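Antibiotic biosynthesis monooxygenase family protein (Shewanella oneidensis, PDB 2BBE) is of unknown function but probably acts as a monooxygenase or related oxidoreductase with a dimeric alpha+beta barrel fold. Local coordinates at residues Lys67-Asp70 and Ile71-Asp75. Residues are numbered along the deposited sequence; the frame is centred on the assembly and turned at random.
Sequences KFVD and IAAFD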
ATOM      1  N   LYS A  67      -1.072  -3.864   9.140  1.00  9.29           N
ATOM      2  CA  LYS A  67      -0.254  -4.975   8.625  0.50  9.09           C
ATOM      3  C   LYS A  67       1.154  -4.894   9.207  1.00  8.85           C
ATOM      4  O   LYS A  67       1.751  -3.808   9.285  1.00  9.04           O
ATOM      5  CB  LYS A  67      -0.216  -4.987   7.084  0.50  9.29           C
ATOM      6  CG  LYS A  67       0.185  -6.342   6.469  0.50  8.65           C
ATOM      7  CD  LYS A  67       0.360  -6.295   4.926  0.50  9.01           C
ATOM      8  CE  LYS A  67      -0.963  -6.160   4.156  0.50  9.19           C
ATOM      9  NZ  LYS A  67      -0.777  -6.197   2.627  0.50  8.44           N
ATOM     10  N   PHE A  68       1.674  -6.048   9.623  1.00  8.53           N
ATOM     11  CA  PHE A  68       3.000  -6.183  10.235  1.00  9.06           C
ATOM     12  C   PHE A  68       3.763  -7.307   9.556  1.00  9.14           C
ATOM     13  O   PHE A  68       3.160  -8.234   8.997  1.00  8.06           O
ATOM     14  CB  PHE A  68       2.887  -6.462  11.752  1.00  9.42           C
ATOM     15  CG  PHE A  68       2.252  -5.338  12.505  1.00 10.45           C
ATOM     16  CD1 PHE A  68       0.859  -5.268  12.626  1.00 11.90           C
ATOM     17  CD2 PHE A  68       3.043  -4.314  13.050  1.00 11.66           C
ATOM     18  CE1 PHE A  68       0.250  -4.191  13.299  1.00 12.24           C
ATOM     19  CE2 PHE A  68       2.456  -3.235  13.713  1.00 10.91           C
ATOM     20  CZ  PHE A  68       1.065  -3.172  13.837  1.00 12.55           C
ATOM     21  N   VAL A  69       5.092  -7.214   9.581  1.00  9.70           N
ATOM     22  CA  VAL A  69       5.928  -8.168   8.844  1.00  9.36           C
ATOM     23  C   VAL A  69       5.739  -9.617   9.337  1.00  9.94           C
ATOM     24  O   VAL A  69       5.933 -10.572   8.581  1.00  9.17           O
ATOM     25  CB  VAL A  69       7.428  -7.755   8.872  1.00 10.26           C
ATOM     26  CG1 VAL A  69       7.629  -6.407   8.158  1.00  8.80           C
ATOM     27  CG2 VAL A  69       7.944  -7.692  10.286  1.00 11.01           C
ATOM     28  N   ASP A  70       5.360  -9.773  10.608  1.00 10.13           N
ATOM     29  CA  ASP A  70       5.158 -11.110  11.196  1.00 10.59           C
ATOM     30  C   ASP A  70       4.532 -10.995  12.568  1.00 10.57           C
ATOM     31  O   ASP A  70       4.304  -9.895  13.042  1.00  9.80           O
ATOM     32  CB  ASP A  70       6.454 -11.948  11.240  1.00 11.34           C
ATOM     33  CG  ASP A  70       7.602 -11.275  12.009  1.00 13.35           C
ATOM     34  OD1 ASP A  70       7.388 -10.499  12.957  1.00 13.29           O
ATOM     35  OD2 ASP A  70       8.762 -11.560  11.646  1.00 18.42           O
ATOM     36  N   ILE A  71       4.232 -12.136  13.189  1.00 10.45           N
ATOM     37  CA  ILE A  71       3.556 -12.127  14.475  1.00 10.74           C
ATOM     38  C   ILE A  71       4.457 -11.532  15.578  1.00 10.51           C
ATOM     39  O   ILE A  71       3.974 -10.834  16.443  1.00 10.38           O
ATOM     40  CB  ILE A  71       3.009 -13.559  14.860  1.00 10.78           C
ATOM     41  CG1 ILE A  71       2.038 -13.472  16.055  1.00 11.72           C
ATOM     42  CG2 ILE A  71       4.169 -14.569  15.109  1.00 10.91           C
ATOM     43  CD1 ILE A  71       0.808 -12.635  15.753  1.00 12.29           C
ATOM     44  N   ALA A  72       5.768 -11.763  15.523  1.00 11.03           N
ATOM     45  CA  ALA A  72       6.650 -11.103  16.508  1.00 11.52           C
ATOM     46  C   ALA A  72       6.510  -9.578  16.456  1.00 11.28           C
ATOM     47  O   ALA A  72       6.443  -8.929  17.495  1.00 11.42           O
ATOM     48  CB  ALA A  72       8.107 -11.519  16.355  1.00 11.45           C
ATOM     49  N   ALA A  73       6.435  -9.009  15.253  1.00 10.83           N
ATOM     50  CA  ALA A  73       6.302  -7.557  15.113  1.00 10.54           C
ATOM     51  C   ALA A  73       4.921  -7.070  15.606  1.00 10.37           C
ATOM     52  O   ALA A  73       4.827  -6.021  16.237  1.00 10.26           O
ATOM     53  CB  ALA A  73       6.530  -7.139  13.662  1.00  9.72           C
ATOM     54  N   PHE A  74       3.873  -7.841  15.331  1.00 10.37           N
ATOM     55  CA  PHE A  74       2.531  -7.544  15.855  1.00 10.90           C
ATOM     56  C   PHE A  74       2.538  -7.571  17.399  1.00 11.59           C
ATOM     57  O   PHE A  74       2.028  -6.656  18.042  1.00 11.84           O
ATOM     58  CB  PHE A  74       1.468  -8.508  15.272  1.00 10.84           C
ATOM     59  CG  PHE A  74       0.068  -8.239  15.785  1.00 12.56           C
ATOM     60  CD1 PHE A  74      -0.641  -7.111  15.359  1.00 14.31           C
ATOM     61  CD2 PHE A  74      -0.516  -9.079  16.720  1.00 13.86           C
ATOM     62  CE1 PHE A  74      -1.926  -6.844  15.844  1.00 14.81           C
ATOM     63  CE2 PHE A  74      -1.810  -8.810  17.213  1.00 15.61           C
ATOM     64  CZ  PHE A  74      -2.506  -7.694  16.766  1.00 13.82           C
ATOM     65  N   ASP A  75       3.131  -8.615  17.984  1.00 12.43           N
ATOM     66  CA  ASP A  75       3.211  -8.741  19.453  1.00 12.90           C
ATOM     67  C   ASP A  75       4.008  -7.592  20.081  1.00 13.46           C
ATOM     68  O   ASP A  75       3.620  -7.041  21.138  1.00 13.30           O
ATOM     69  CB  ASP A  75       3.816 -10.101  19.840  1.00 13.64           C
ATOM     70  CG  ASP A  75       2.881 -11.274  19.544  1.00 14.88           C
ATOM     71  OD1 ASP A  75       1.675 -11.067  19.286  1.00 14.17           O
ATOM     72  OD2 ASP A  75       3.359 -12.420  19.574  1.00 15.54           O
TER
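With chi1 at 57°, the carboxylate of Asp70 lies between its own backbone N and carbonyl carbon, a turn that carries OD1 round to the amide of Ala73; in Phe74, CG stands anti to the backbone N (chi1 180°), which sends the ring along the helix flank until its CD1 meets Phe68. Asp70 is the N-cap of helix 71-78. Its OD1 accepts from Ala73 N at 2.9 Å, and the amide meets the oxygen nearly along the C-O axis. The main chain of the same residue supplies the second grip: Phe74 N donates to Asp70 O at 3.1 Å, closing the first turn of the helix. Two successive amides of that turn are thus satisfied by a single residue, whose negative charge would probably also suit the positive end of the helix dipole.

The case illustrates helix N-capping, in which a side-chain oxygen serves an amide of the first turn that has no preceding helical carbonyl to bond to. The cap sits where strand 61-68 of the antiparallel sheet gives way to the helix, in a ferredoxin-like chain of the dimeric alpha+beta barrel clan, whose helices pack on one side of the sheet. Val69 O is held by Gln12 of strand 8-22, and Val69 also packs on Val69 of a second subunit.

Beside the polar cap, the side chain of Phe68, the last residue of strand 61-68, points toward the helix. The edge of the Phe74 ring is directed at the face of Phe68 in an offset edge-to-face pair, with planes at 67°. Phe74 CD1 comes within 3.6 Å of Phe68 CD1. Phe74 CA lies over one face of the Phe68 ring, toward its rim. Ala73 CB packs against Val69 CG2 at 3.7 Å and lies next to the Asp70 carboxylate.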